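Local coordinates for mandelate racemase/muconate lactonizing enzyme family protein (Azoarcus sp., PDB 2QDE) that belongs to the mandelate racemase/muconate lactonizing enzyme family of the enolase superfamily and holds a barium ion in its barrel domain, at residues P12-M17 with L377-K382; Y244-A249 with G266-T271; L292-G297 with D317-F322; I341-A346 with E371-R376. One frame throughout, in Å; residues are numbered along the deposited sequence.

Contact 1 (P12-M17 with L377-K382)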
loop_
_atom_site.group_PDB
_atom_site.type_symbol
_atom_site.label_atom_id
_atom_site.label_comp_id
_atom_site.label_asym_id
_atom_site.label_seq_id
_atom_site.Cartn_x
_atom_site.Cartn_y
_atom_site.Cartn_z
ATOM N N PRO A 12 33.538 8.310 -36.996
ATOM C CA PRO A 12 32.802 7.043 -37.072
ATOM C C PRO A 12 33.744 5.899 -37.457
ATOM O O PRO A 12 34.387 5.943 -38.508
ATOM C CB PRO A 12 31.767 7.322 -38.152
ATOM C CG PRO A 12 32.544 8.188 -39.112
ATOM C CD PRO A 12 33.294 9.140 -38.193
ATOM N N ILE A 13 33.839 4.884 -36.604
ATOM C CA ILE A 13 34.706 3.750 -36.894
ATOM C C ILE A 13 33.978 2.409 -36.908
ATOM O O ILE A 13 32.918 2.237 -36.295
ATOM C CB ILE A 13 35.885 3.645 -35.885
ATOM C CG1 ILE A 13 35.352 3.546 -34.458
ATOM C CG2 ILE A 13 36.811 4.851 -36.025
ATOM C CD1 ILE A 13 36.426 3.140 -33.435
ATOM N N SER A 14 34.556 1.463 -37.635
ATOM C CA SER A 14 34.007 0.120 -37.727
ATOM C C SER A 14 35.167 -0.828 -37.440
ATOM O O SER A 14 36.129 -0.885 -38.200
ATOM C CB SER A 14 33.438 -0.136 -39.126
ATOM O OG SER A 14 32.298 0.670 -39.376
ATOM N N THR A 15 35.072 -1.565 -36.337
ATOM C CA THR A 15 36.133 -2.485 -35.942
ATOM C C THR A 15 35.800 -3.960 -36.168
ATOM O O THR A 15 34.834 -4.483 -35.620
ATOM C CB THR A 15 36.492 -2.286 -34.462
ATOM O OG1 THR A 15 36.763 -0.903 -34.228
ATOM C CG2 THR A 15 37.718 -3.105 -34.089
ATOM N N PRO A 16 36.607 -4.648 -36.992
ATOM C CA PRO A 16 36.379 -6.068 -37.273
ATOM C C PRO A 16 36.683 -6.926 -36.041
ATOM O O PRO A 16 37.562 -6.596 -35.245
ATOM C CB PRO A 16 37.356 -6.363 -38.413
ATOM C CG PRO A 16 37.589 -5.013 -39.051
ATOM C CD PRO A 16 37.669 -4.106 -37.859
ATOM N N MET A 17 35.957 -8.030 -35.903
ATOM C CA MET A 17 36.141 -8.954 -34.789
ATOM C C MET A 17 37.117 -10.079 -35.147
ATOM O O MET A 17 37.259 -10.441 -36.325
ATOM C CB MET A 17 34.791 -9.568 -34.407
ATOM C CG MET A 17 33.745 -8.554 -33.983
ATOM S SD MET A 17 33.867 -8.101 -32.244
ATOM C CE MET A 17 32.566 -9.079 -31.564
ATOM N N LEU A 377 40.299 2.490 -39.778
ATOM C CA LEU A 377 39.029 1.911 -39.340
ATOM C C LEU A 377 37.790 2.780 -39.555
ATOM O O LEU A 377 36.686 2.368 -39.204
ATOM C CB LEU A 377 39.106 1.502 -37.863
ATOM C CG LEU A 377 40.139 0.432 -37.461
ATOM C CD1 LEU A 377 39.931 0.061 -35.998
ATOM C CD2 LEU A 377 40.001 -0.813 -38.323
ATOM N N VAL A 378 37.957 3.970 -40.124
ATOM C CA VAL A 378 36.807 4.833 -40.370
ATOM C C VAL A 378 35.775 4.066 -41.202
ATOM O O VAL A 378 36.112 3.425 -42.192
ATOM C CB VAL A 378 37.229 6.128 -41.099
ATOM C CG1 VAL A 378 36.006 7.005 -41.391
ATOM C CG2 VAL A 378 38.231 6.887 -40.240
ATOM N N THR A 379 34.518 4.121 -40.769
ATOM C CA THR A 379 33.422 3.424 -41.434
ATOM C C THR A 379 33.304 3.784 -42.918
ATOM O O THR A 379 33.222 4.959 -43.278
ATOM C CB THR A 379 32.074 3.744 -40.732
ATOM O OG1 THR A 379 32.174 3.438 -39.334
ATOM C CG2 THR A 379 30.944 2.930 -41.348
ATOM N N PRO A 380 33.297 2.767 -43.799
ATOM C CA PRO A 380 33.185 3.003 -45.245
ATOM C C PRO A 380 31.968 3.856 -45.588
ATOM O O PRO A 380 30.874 3.615 -45.074
ATOM C CB PRO A 380 33.069 1.591 -45.819
ATOM C CG PRO A 380 33.886 0.768 -44.856
ATOM C CD PRO A 380 33.461 1.329 -43.511
ATOM N N GLY A 381 32.163 4.851 -46.450
ATOM C CA GLY A 381 31.070 5.720 -46.853
ATOM C C GLY A 381 30.806 6.855 -45.880
ATOM O O GLY A 381 29.951 7.708 -46.121
ATOM N N LYS A 382 31.548 6.869 -44.779
ATOM C CA LYS A 382 31.384 7.901 -43.764
ATOM C C LYS A 382 32.665 8.686 -43.519
ATOM O O LYS A 382 33.765 8.234 -43.836
ATOM C CB LYS A 382 30.900 7.280 -42.449
ATOM C CG LYS A 382 29.482 6.737 -42.526
ATOM C CD LYS A 382 28.893 6.409 -41.151
ATOM C CE LYS A 382 27.395 6.121 -41.276
ATOM N NZ LYS A 382 26.776 5.612 -40.013
#
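Ser14 OG and Thr379 OG1 lie 2.8 Å apart in a hydrogen bond in which the threonine is the donor, and each hydroxyl has a further partner: Ser14 OG is bonded to Asp32 OD1, and Thr379 OG1 to Gln62 NE2. Two buried hydroxyls thus link the strand, the incoming loop and a neighbouring helix in one short polar chain. With chi1 at -55°, the threonine hydroxyl sits beside its own backbone N; OG1 comes to 3.2 Å from Ile13 C, and Thr379 CG2 lies 3.3 Å from Ser14 OG.

The backbones meet through a single bridge, Ile13 with Val378. Two nearly straight bonds flank it, Thr379 N to Pro12 O at 2.9 Å and Ser14 N to Leu377 O at 2.8 Å. Val378 CA also approaches Pro12 O, at 3.2 Å, as a CA-H...O contact.

Other side chains pack around this polar centre. Leu377 CD1 lies by the Thr15 hydroxyl, and its CD2 on Pro16 CD at 4.1 Å. Pro12 CG touches Lys382 CB at 3.8 Å; the lysine chain then runs out extended, and NZ reaches Gln62 and Asp63 at the start of helix 62-78.

Strand 5-15 belongs to the antiparallel sheet of the N-terminal domain of the mandelate racemase/muconate lactonizing enzyme family. It is bonded to strand 31-40 through Ile13 and Thr15, while residues 377-382 carry the chain from helix 371-377, through a type II turn at 379-382, toward strand 385-387 of the same sheet.

Contact 2 (Y244-A249 with G266-T271). With BA (barium ion), chain I.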
loop_
_atom_site.group_PDB
_atom_site.type_symbol
_atom_site.label_atom_id
_atom_site.label_comp_id
_atom_site.label_asym_id
_atom_site.label_seq_id
_atom_site.Cartn_x
_atom_site.Cartn_y
_atom_site.Cartn_z
ATOM N N TYR A 244 18.291 -10.542 -11.545
ATOM C CA TYR A 244 19.042 -9.288 -11.643
ATOM C C TYR A 244 18.497 -8.402 -12.761
ATOM O O TYR A 244 17.996 -8.904 -13.769
ATOM C CB TYR A 244 20.525 -9.568 -11.908
ATOM C CG TYR A 244 21.337 -9.888 -10.670
ATOM C CD1 TYR A 244 20.857 -10.764 -9.692
ATOM C CD2 TYR A 244 22.608 -9.345 -10.500
ATOM C CE1 TYR A 244 21.629 -11.092 -8.575
ATOM C CE2 TYR A 244 23.386 -9.664 -9.389
ATOM C CZ TYR A 244 22.892 -10.538 -8.433
ATOM O OH TYR A 244 23.668 -10.845 -7.342
ATOM N N ALA A 245 18.616 -7.088 -12.589
ATOM C CA ALA A 245 18.126 -6.144 -13.583
ATOM C C ALA A 245 19.253 -5.411 -14.309
ATOM O O ALA A 245 20.190 -4.921 -13.679
ATOM C CB ALA A 245 17.212 -5.134 -12.917
ATOM N N ASP A 246 19.165 -5.349 -15.635
ATOM C CA ASP A 246 20.152 -4.630 -16.433
ATOM C C ASP A 246 19.386 -3.543 -17.168
ATOM O O ASP A 246 19.354 -2.390 -16.734
ATOM C CB ASP A 246 20.840 -5.556 -17.440
ATOM C CG ASP A 246 21.792 -4.812 -18.372
ATOM O OD1 ASP A 246 21.964 -3.578 -18.227
ATOM O OD2 ASP A 246 22.376 -5.472 -19.258
ATOM N N GLU A 247 18.744 -3.929 -18.266
ATOM C CA GLU A 247 17.965 -2.994 -19.055
ATOM C C GLU A 247 16.973 -2.197 -18.207
ATOM O O GLU A 247 16.757 -1.018 -18.461
ATOM C CB GLU A 247 17.224 -3.730 -20.180
ATOM C CG GLU A 247 18.121 -4.153 -21.341
ATOM C CD GLU A 247 18.780 -5.512 -21.143
ATOM O OE1 GLU A 247 19.015 -5.923 -19.984
ATOM O OE2 GLU A 247 19.071 -6.169 -22.166
ATOM N N SER A 248 16.378 -2.836 -17.202
ATOM C CA SER A 248 15.419 -2.156 -16.334
ATOM C C SER A 248 16.068 -1.074 -15.475
ATOM O O SER A 248 15.417 -0.094 -15.114
ATOM C CB SER A 248 14.710 -3.156 -15.417
ATOM O OG SER A 248 13.884 -4.033 -16.162
ATOM N N ALA A 249 17.349 -1.257 -15.156
ATOM C CA ALA A 249 18.094 -0.310 -14.325
ATOM C C ALA A 249 18.911 0.680 -15.144
ATOM O O ALA A 249 20.130 0.534 -15.282
ATOM C CB ALA A 249 19.013 -1.066 -13.377
ATOM N N GLY A 266 19.732 -8.044 -7.677
ATOM C CA GLY A 266 21.047 -7.541 -8.040
ATOM C C GLY A 266 20.922 -6.660 -9.267
ATOM O O GLY A 266 19.868 -6.645 -9.904
ATOM N N LEU A 267 21.991 -5.949 -9.619
ATOM C CA LEU A 267 21.940 -5.029 -10.758
ATOM C C LEU A 267 23.177 -5.075 -11.656
ATOM O O LEU A 267 24.261 -5.435 -11.206
ATOM C CB LEU A 267 21.792 -3.596 -10.234
ATOM C CG LEU A 267 20.735 -3.287 -9.165
ATOM C CD1 LEU A 267 21.092 -1.975 -8.465
ATOM C CD2 LEU A 267 19.358 -3.213 -9.793
ATOM N N MET A 268 23.003 -4.717 -12.927
ATOM C CA MET A 268 24.123 -4.647 -13.863
ATOM C C MET A 268 24.153 -3.205 -14.350
ATOM O O MET A 268 23.108 -2.574 -14.513
ATOM C CB MET A 268 23.950 -5.549 -15.096
ATOM C CG MET A 268 22.855 -6.583 -15.045
ATOM S SD MET A 268 23.073 -7.834 -13.792
ATOM C CE MET A 268 24.790 -8.181 -13.958
ATOM N N ILE A 269 25.344 -2.677 -14.583
ATOM C CA ILE A 269 25.453 -1.317 -15.074
ATOM C C ILE A 269 26.408 -1.255 -16.264
ATOM O O ILE A 269 27.232 -2.143 -16.454
ATOM C CB ILE A 269 25.984 -0.373 -13.967
ATOM C CG1 ILE A 269 25.919 1.086 -14.431
ATOM C CG2 ILE A 269 27.425 -0.735 -13.623
ATOM C CD1 ILE A 269 26.428 2.080 -13.403
ATOM N N LYS A 270 26.253 -0.219 -17.083
ATOM C CA LYS A 270 27.154 0.043 -18.208
ATOM C C LYS A 270 27.287 1.555 -18.177
ATOM O O LYS A 270 26.288 2.260 -18.039
ATOM C CB LYS A 270 26.574 -0.406 -19.559
ATOM C CG LYS A 270 26.597 -1.911 -19.787
ATOM C CD LYS A 270 26.361 -2.249 -21.252
ATOM C CE LYS A 270 26.330 -3.758 -21.494
ATOM N NZ LYS A 270 25.208 -4.407 -20.780
ATOM N N THR A 271 28.511 2.060 -18.273
ATOM C CA THR A 271 28.714 3.499 -18.244
ATOM C C THR A 271 27.922 4.206 -19.340
ATOM O O THR A 271 27.459 5.323 -19.145
ATOM C CB THR A 271 30.213 3.860 -18.356
ATOM O OG1 THR A 271 30.813 3.114 -19.419
ATOM C CG2 THR A 271 30.928 3.533 -17.056
HETATM BA BA BA I . 21.873 -7.682 -20.643
#
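Ala245 pairs with Leu267 in parallel register, its backbone bonding to the residues on either side of that leucine: Ala245 N donates to Gly266 O at 3.0 Å, and Ala245 O accepts from Met268 N at 2.9 Å. Tyr244 CA and Leu267 CA add CA-H...O contacts to the same two oxygens.

Aromatic contacts come next. The Tyr244 ring packs directly on the glycine backbone: Gly266 CA stands 3.2 Å from the ring centroid, almost on the ring normal, in a close CH-pi contact. Met268 SD meets the same ring at its edge, near the ring plane and 5.0 Å from the centroid, a Met-aromatic contact. The chain of Met268 is bent at chi2 (-64°) and chi3 (-43°), with SD beside Tyr244 CB and the ring edge.

These residues belong to a beta-alpha-beta unit of the enolase-superfamily barrel, strand 243-245, helix 252-261 and strand 266-269, with the metal site at the strands' C-terminal ends.

Among apolar contacts, Leu267 CD2 touches the methyls of both Ala245 and Ala249. Separately, the side chains of Met268 and Asp246 cross at about a right angle, with Met268 CG only 3.3 Å from Asp246 CB.

Metal and charge interactions centre on Asp246. Its OD2 binds the barium ion at 2.7 Å, joined by Asp195, Asn197 and Glu221. Lys270 NZ approaches Asp246 OD2 to 3.4 Å, and OD1 is taken by Lys273 in a salt bridge and by the Tyr57 hydroxyl.

Contact 3 (L292-G297 with D317-F322)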
loop_
_atom_site.group_PDB
_atom_site.type_symbol
_atom_site.label_atom_id
_atom_site.label_comp_id
_atom_site.label_asym_id
_atom_site.label_seq_id
_atom_site.Cartn_x
_atom_site.Cartn_y
_atom_site.Cartn_z
ATOM N N LEU A 292 22.502 -3.509 -2.921
ATOM C CA LEU A 292 22.504 -4.519 -3.976
ATOM C C LEU A 292 23.845 -4.601 -4.708
ATOM O O LEU A 292 24.549 -3.606 -4.848
ATOM C CB LEU A 292 21.417 -4.209 -5.012
ATOM C CG LEU A 292 19.950 -4.335 -4.602
ATOM C CD1 LEU A 292 19.054 -3.990 -5.784
ATOM C CD2 LEU A 292 19.689 -5.755 -4.134
ATOM N N PRO A 293 24.205 -5.797 -5.196
ATOM C CA PRO A 293 25.469 -5.967 -5.921
ATOM C C PRO A 293 25.350 -5.340 -7.315
ATOM O O PRO A 293 24.254 -5.241 -7.862
ATOM C CB PRO A 293 25.630 -7.483 -5.982
ATOM C CG PRO A 293 24.196 -7.957 -6.071
ATOM C CD PRO A 293 23.508 -7.085 -5.035
ATOM N N VAL A 294 26.478 -4.917 -7.878
ATOM C CA VAL A 294 26.487 -4.300 -9.203
ATOM C C VAL A 294 27.631 -4.852 -10.050
ATOM O O VAL A 294 28.791 -4.816 -9.644
ATOM C CB VAL A 294 26.651 -2.757 -9.113
ATOM C CG1 VAL A 294 26.661 -2.145 -10.520
ATOM C CG2 VAL A 294 25.528 -2.154 -8.281
ATOM N N ILE A 295 27.287 -5.368 -11.223
ATOM C CA ILE A 295 28.270 -5.910 -12.153
ATOM C C ILE A 295 28.286 -5.018 -13.400
ATOM O O ILE A 295 27.287 -4.927 -14.110
ATOM C CB ILE A 295 27.898 -7.348 -12.570
ATOM C CG1 ILE A 295 27.847 -8.248 -11.335
ATOM C CG2 ILE A 295 28.912 -7.885 -13.570
ATOM C CD1 ILE A 295 27.411 -9.659 -11.648
ATOM N N CYS A 296 29.415 -4.367 -13.663
ATOM C CA CYS A 296 29.514 -3.486 -14.820
ATOM C C CYS A 296 29.928 -4.212 -16.096
ATOM O O CYS A 296 30.924 -4.941 -16.125
ATOM C CB CYS A 296 30.506 -2.348 -14.554
ATOM S SG CYS A 296 30.645 -1.146 -15.926
ATOM N N GLY A 297 29.149 -3.998 -17.149
ATOM C CA GLY A 297 29.441 -4.615 -18.426
ATOM C C GLY A 297 30.129 -3.603 -19.324
ATOM O O GLY A 297 30.875 -2.744 -18.852
ATOM N N ASP A 317 33.875 3.080 -4.351
ATOM C CA ASP A 317 33.836 2.204 -3.190
ATOM C C ASP A 317 32.769 1.114 -3.237
ATOM O O ASP A 317 33.029 -0.039 -2.896
ATOM C CB ASP A 317 33.650 3.033 -1.924
ATOM C CG ASP A 317 33.782 2.199 -0.675
ATOM O OD1 ASP A 317 34.886 1.656 -0.443
ATOM O OD2 ASP A 317 32.784 2.079 0.062
ATOM N N TRP A 318 31.570 1.476 -3.670
ATOM C CA TRP A 318 30.500 0.504 -3.732
ATOM C C TRP A 318 30.727 -0.600 -4.751
ATOM O O TRP A 318 30.594 -1.775 -4.433
ATOM C CB TRP A 318 29.162 1.177 -4.034
ATOM C CG TRP A 318 28.052 0.182 -3.943
ATOM C CD1 TRP A 318 27.404 -0.436 -4.977
ATOM C CD2 TRP A 318 27.537 -0.394 -2.742
ATOM N NE1 TRP A 318 26.515 -1.367 -4.489
ATOM C CE2 TRP A 318 26.577 -1.361 -3.119
ATOM C CE3 TRP A 318 27.794 -0.186 -1.379
ATOM C CZ2 TRP A 318 25.872 -2.125 -2.178
ATOM C CZ3 TRP A 318 27.093 -0.947 -0.440
ATOM C CH2 TRP A 318 26.142 -1.904 -0.848
ATOM N N ILE A 319 31.069 -0.229 -5.978
ATOM C CA ILE A 319 31.253 -1.237 -7.002
ATOM C C ILE A 319 32.555 -2.025 -6.861
ATOM O O ILE A 319 32.683 -3.118 -7.417
ATOM C CB ILE A 319 31.143 -0.613 -8.416
ATOM C CG1 ILE A 319 30.766 -1.700 -9.427
ATOM C CG2 ILE A 319 32.447 0.061 -8.796
ATOM C CD1 ILE A 319 30.279 -1.163 -10.753
ATOM N N ALA A 320 33.504 -1.486 -6.097
ATOM C CA ALA A 320 34.786 -2.155 -5.878
ATOM C C ALA A 320 34.628 -3.443 -5.063
ATOM O O ALA A 320 35.604 -4.146 -4.807
ATOM C CB ALA A 320 35.761 -1.207 -5.170
ATOM N N GLN A 321 33.397 -3.751 -4.663
ATOM C CA GLN A 321 33.114 -4.950 -3.867
ATOM C C GLN A 321 32.767 -6.190 -4.682
ATOM O O GLN A 321 32.797 -7.304 -4.159
ATOM C CB GLN A 321 31.926 -4.704 -2.936
ATOM C CG GLN A 321 32.074 -3.599 -1.922
ATOM C CD GLN A 321 30.770 -3.346 -1.195
ATOM O OE1 GLN A 321 29.803 -2.841 -1.778
ATOM N NE2 GLN A 321 30.724 -3.712 0.077
ATOM N N PHE A 322 32.433 -6.003 -5.954
ATOM C CA PHE A 322 31.988 -7.122 -6.781
ATOM C C PHE A 322 32.794 -7.402 -8.043
ATOM O O PHE A 322 33.427 -6.507 -8.589
ATOM C CB PHE A 322 30.537 -6.865 -7.176
ATOM C CG PHE A 322 29.724 -6.238 -6.079
ATOM C CD1 PHE A 322 29.317 -6.994 -4.980
ATOM C CD2 PHE A 322 29.400 -4.879 -6.126
ATOM C CE1 PHE A 322 28.594 -6.405 -3.938
ATOM C CE2 PHE A 322 28.680 -4.277 -5.094
ATOM C CZ PHE A 322 28.276 -5.044 -3.995
#
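Trp318 and Phe322 reach residues 292-294 through different torsions: the tryptophan CG is anti to the backbone N (chi1 -174°) with the indole turned to chi2 -102°, while the phenylalanine CG lies beside its own N and its ring is turned to chi2 -74°. The indole presents its NE1 edge to residues 292-294 and the phenyl ring presents a face.

Trp318 NE1 donates to Leu292 O at 3.0 Å. The acceptor lies in the indole plane and the N-H arrives nearly end-on to the carbonyl, although the bond is bent at hydrogen. Val294 CG2 sits at the same indole edge, 4.0 Å from Trp318 NE1.

Phe322 lies over the Pro293-Val294 peptide. Pro293 CA makes a CH-pi contact 3.6 Å from the ring centroid, Val294 N comes within 3.4 Å of Phe322 CD2, and the proline CB packs against CE1. The opposite face of the phenyl ring is covered by Gln321 CB, so the ring is sandwiched between its own loop and the strand.

Ile319 extends CD1 between Val294 CG1, at 3.8 Å, and Cys296 CB. The loop 317-322, with its short 3-10 segment, thereby covers strand 294-296 on the side away from strand 266-269 in the barrel sheet; Gln324 continues this join by bonding to Val294 O and Cys296 N.

With a single side-chain hydrogen bond across it, the contact depends mainly on apolar and ring-face packing, while the indole N-H satisfies the carbonyl of buried Leu292, just before the strand.

Contact 4 (I341-A346 with E371-R376)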
loop_
_atom_site.group_PDB
_atom_site.type_symbol
_atom_site.label_atom_id
_atom_site.label_comp_id
_atom_site.label_asym_id
_atom_site.label_seq_id
_atom_site.Cartn_x
_atom_site.Cartn_y
_atom_site.Cartn_z
ATOM N N ILE A 341 47.280 -8.830 -27.414
ATOM C CA ILE A 341 46.666 -7.793 -28.242
ATOM C C ILE A 341 47.734 -6.851 -28.775
ATOM O O ILE A 341 48.521 -6.297 -28.002
ATOM C CB ILE A 341 45.636 -6.975 -27.436
ATOM C CG1 ILE A 341 44.553 -7.910 -26.878
ATOM C CG2 ILE A 341 45.024 -5.900 -28.325
ATOM C CD1 ILE A 341 43.552 -7.217 -25.975
ATOM N N ASP A 342 47.753 -6.643 -30.089
ATOM C CA ASP A 342 48.765 -5.772 -30.681
ATOM C C ASP A 342 48.263 -4.837 -31.774
ATOM O O ASP A 342 49.051 -4.084 -32.348
ATOM C CB ASP A 342 49.907 -6.626 -31.246
ATOM C CG ASP A 342 49.454 -7.528 -32.385
ATOM O OD1 ASP A 342 48.279 -7.969 -32.382
ATOM O OD2 ASP A 342 50.278 -7.815 -33.277
ATOM N N ASN A 343 46.967 -4.872 -32.063
ATOM C CA ASN A 343 46.428 -4.014 -33.109
ATOM C C ASN A 343 45.119 -3.341 -32.697
ATOM O O ASN A 343 44.137 -3.393 -33.428
ATOM C CB ASN A 343 46.229 -4.842 -34.387
ATOM C CG ASN A 343 45.885 -3.984 -35.600
ATOM O OD1 ASN A 343 44.711 -3.814 -35.952
ATOM N ND2 ASN A 343 46.913 -3.429 -36.241
ATOM N N ASP A 344 45.121 -2.709 -31.522
ATOM C CA ASP A 344 43.941 -2.010 -31.000
ATOM C C ASP A 344 44.148 -0.516 -31.239
ATOM O O ASP A 344 45.292 -0.064 -31.330
ATOM C CB ASP A 344 43.799 -2.267 -29.495
ATOM C CG ASP A 344 42.445 -1.840 -28.952
ATOM O OD1 ASP A 344 41.445 -2.534 -29.226
ATOM O OD2 ASP A 344 42.376 -0.806 -28.257
ATOM N N ILE A 345 43.069 0.263 -31.344
ATOM C CA ILE A 345 43.253 1.693 -31.563
ATOM C C ILE A 345 43.926 2.305 -30.344
ATOM O O ILE A 345 44.370 3.454 -30.380
ATOM C CB ILE A 345 41.928 2.434 -31.853
ATOM C CG1 ILE A 345 40.964 2.290 -30.685
ATOM C CG2 ILE A 345 41.303 1.893 -33.134
ATOM C CD1 ILE A 345 39.777 3.218 -30.789
ATOM N N ALA A 346 43.981 1.539 -29.256
ATOM C CA ALA A 346 44.663 1.984 -28.047
ATOM C C ALA A 346 46.056 1.382 -28.164
ATOM O O ALA A 346 46.195 0.160 -28.240
ATOM C CB ALA A 346 43.975 1.444 -26.791
ATOM N N GLU A 371 46.810 6.713 -34.118
ATOM C CA GLU A 371 46.147 7.568 -35.104
ATOM C C GLU A 371 45.963 6.987 -36.507
ATOM O O GLU A 371 44.880 7.104 -37.092
ATOM C CB GLU A 371 46.877 8.911 -35.220
ATOM C CG GLU A 371 46.920 9.739 -33.939
ATOM C CD GLU A 371 45.545 10.124 -33.416
ATOM O OE1 GLU A 371 44.591 10.242 -34.224
ATOM O OE2 GLU A 371 45.421 10.333 -32.186
ATOM N N ASP A 372 47.003 6.376 -37.066
ATOM C CA ASP A 372 46.852 5.827 -38.401
ATOM C C ASP A 372 45.883 4.645 -38.438
ATOM O O ASP A 372 45.154 4.474 -39.417
ATOM C CB ASP A 372 48.223 5.475 -39.012
ATOM C CG ASP A 372 49.182 4.873 -38.018
ATOM O OD1 ASP A 372 49.015 3.674 -37.701
ATOM O OD2 ASP A 372 50.115 5.593 -37.558
ATOM N N LEU A 373 45.843 3.848 -37.373
ATOM C CA LEU A 373 44.913 2.720 -37.329
ATOM C C LEU A 373 43.497 3.283 -37.281
ATOM O O LEU A 373 42.574 2.739 -37.895
ATOM C CB LEU A 373 45.169 1.847 -36.094
ATOM C CG LEU A 373 44.175 0.711 -35.827
ATOM C CD1 LEU A 373 44.088 -0.217 -37.026
ATOM C CD2 LEU A 373 44.614 -0.061 -34.587
ATOM N N VAL A 374 43.328 4.381 -36.554
ATOM C CA VAL A 374 42.020 5.010 -36.457
ATOM C C VAL A 374 41.555 5.382 -37.862
ATOM O O VAL A 374 40.419 5.102 -38.247
ATOM C CB VAL A 374 42.069 6.271 -35.586
ATOM C CG1 VAL A 374 40.821 7.109 -35.808
ATOM C CG2 VAL A 374 42.177 5.873 -34.120
ATOM N N ARG A 375 42.436 6.016 -38.629
ATOM C CA ARG A 375 42.086 6.393 -39.992
ATOM C C ARG A 375 41.710 5.164 -40.813
ATOM O O ARG A 375 40.772 5.215 -41.599
ATOM C CB ARG A 375 43.240 7.137 -40.668
ATOM C CG ARG A 375 43.323 8.600 -40.293
ATOM C CD ARG A 375 44.358 9.317 -41.141
ATOM N NE ARG A 375 45.722 8.989 -40.728
ATOM C CZ ARG A 375 46.323 9.496 -39.652
ATOM N NH1 ARG A 375 45.685 10.359 -38.873
ATOM N NH2 ARG A 375 47.567 9.140 -39.354
ATOM N N ARG A 376 42.426 4.058 -40.618
ATOM C CA ARG A 376 42.131 2.837 -41.357
ATOM C C ARG A 376 40.783 2.219 -40.988
ATOM O O ARG A 376 40.181 1.512 -41.799
ATOM C CB ARG A 376 43.239 1.791 -41.151
ATOM C CG ARG A 376 44.528 2.083 -41.908
ATOM C CD ARG A 376 45.459 0.876 -41.935
ATOM N NE ARG A 376 46.132 0.638 -40.661
ATOM C CZ ARG A 376 47.129 1.387 -40.197
ATOM N NH1 ARG A 376 47.575 2.427 -40.907
ATOM N NH2 ARG A 376 47.682 1.103 -39.022
#
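Leu373 pushes a methyl group against a backbone carbonyl: its CD2 lies 3.3 Å from Asp344 O, and no hydrogen bond crosses between the loop 341-346 and the helix 371-376. The same methyl also touches Asn343 O and Ile345 N, at 3.6 Å each, so one leucine branch spans the peptide backbone of three successive loop residues. Leu373 points toward the loop, and chi1 174° with chi2 57° sets CD2 on the backbone and CD1 by Asn343.

That second branch, CD1, meets Asn343 OD1 at 3.8 Å, the two side chains crossing at a slant where Asn343 is exposed. Deeper in, Ile345 crosses Leu373 at about a right angle, with its CG2 methyl 4.1 Å from Leu373 CD2. Ile345 CB also rests on Val374 CG2 at 4.1 Å. Both Ile345 and Val374 reach Leu35 of strand 31-40, so the contact joins the loop after helix 328-332, helix 371-377 and the antiparallel sheet.

Asp344, which points away from the helix, ties the loop to its surroundings: OD1 accepts from His333 NE2 and OD2 from Gly303 N. On the helix, Arg376 NH2 forms a salt bridge with Asp372 OD1 at 3.2 Å, one turn back, on the anti side of the carboxylate.

The polar bonds of Asp344, Asp372 and Arg376 do not cross the contact, and cohesion between loop and helix comes mainly from the branched aliphatic side chains of Leu373, Ile345 and Val374.

How the contacts relate
From the N terminus, strand 5-15 enters contact 1 first, but that loop closes only when residues 377-382 return, so contacts 2, 3 and 4 all nest inside it. They follow one another in series without crossing. Contact 2 closes a beta-alpha-beta step of the barrel, and contact 3 ties the next strand to the loop beyond helix 303-315; the two touch through neighbouring strands 266-269 and 294-296, their centres 11 Å apart. Contact 4 lies about 31 Å from both, centre to centre, yet adjoins contact 1, where Leu377 and Ile13 pack on Ile345. Contact 1 ties the C-terminal segment to strand 5-15, and contact 4 packs loop 341-346 on the helix just before it.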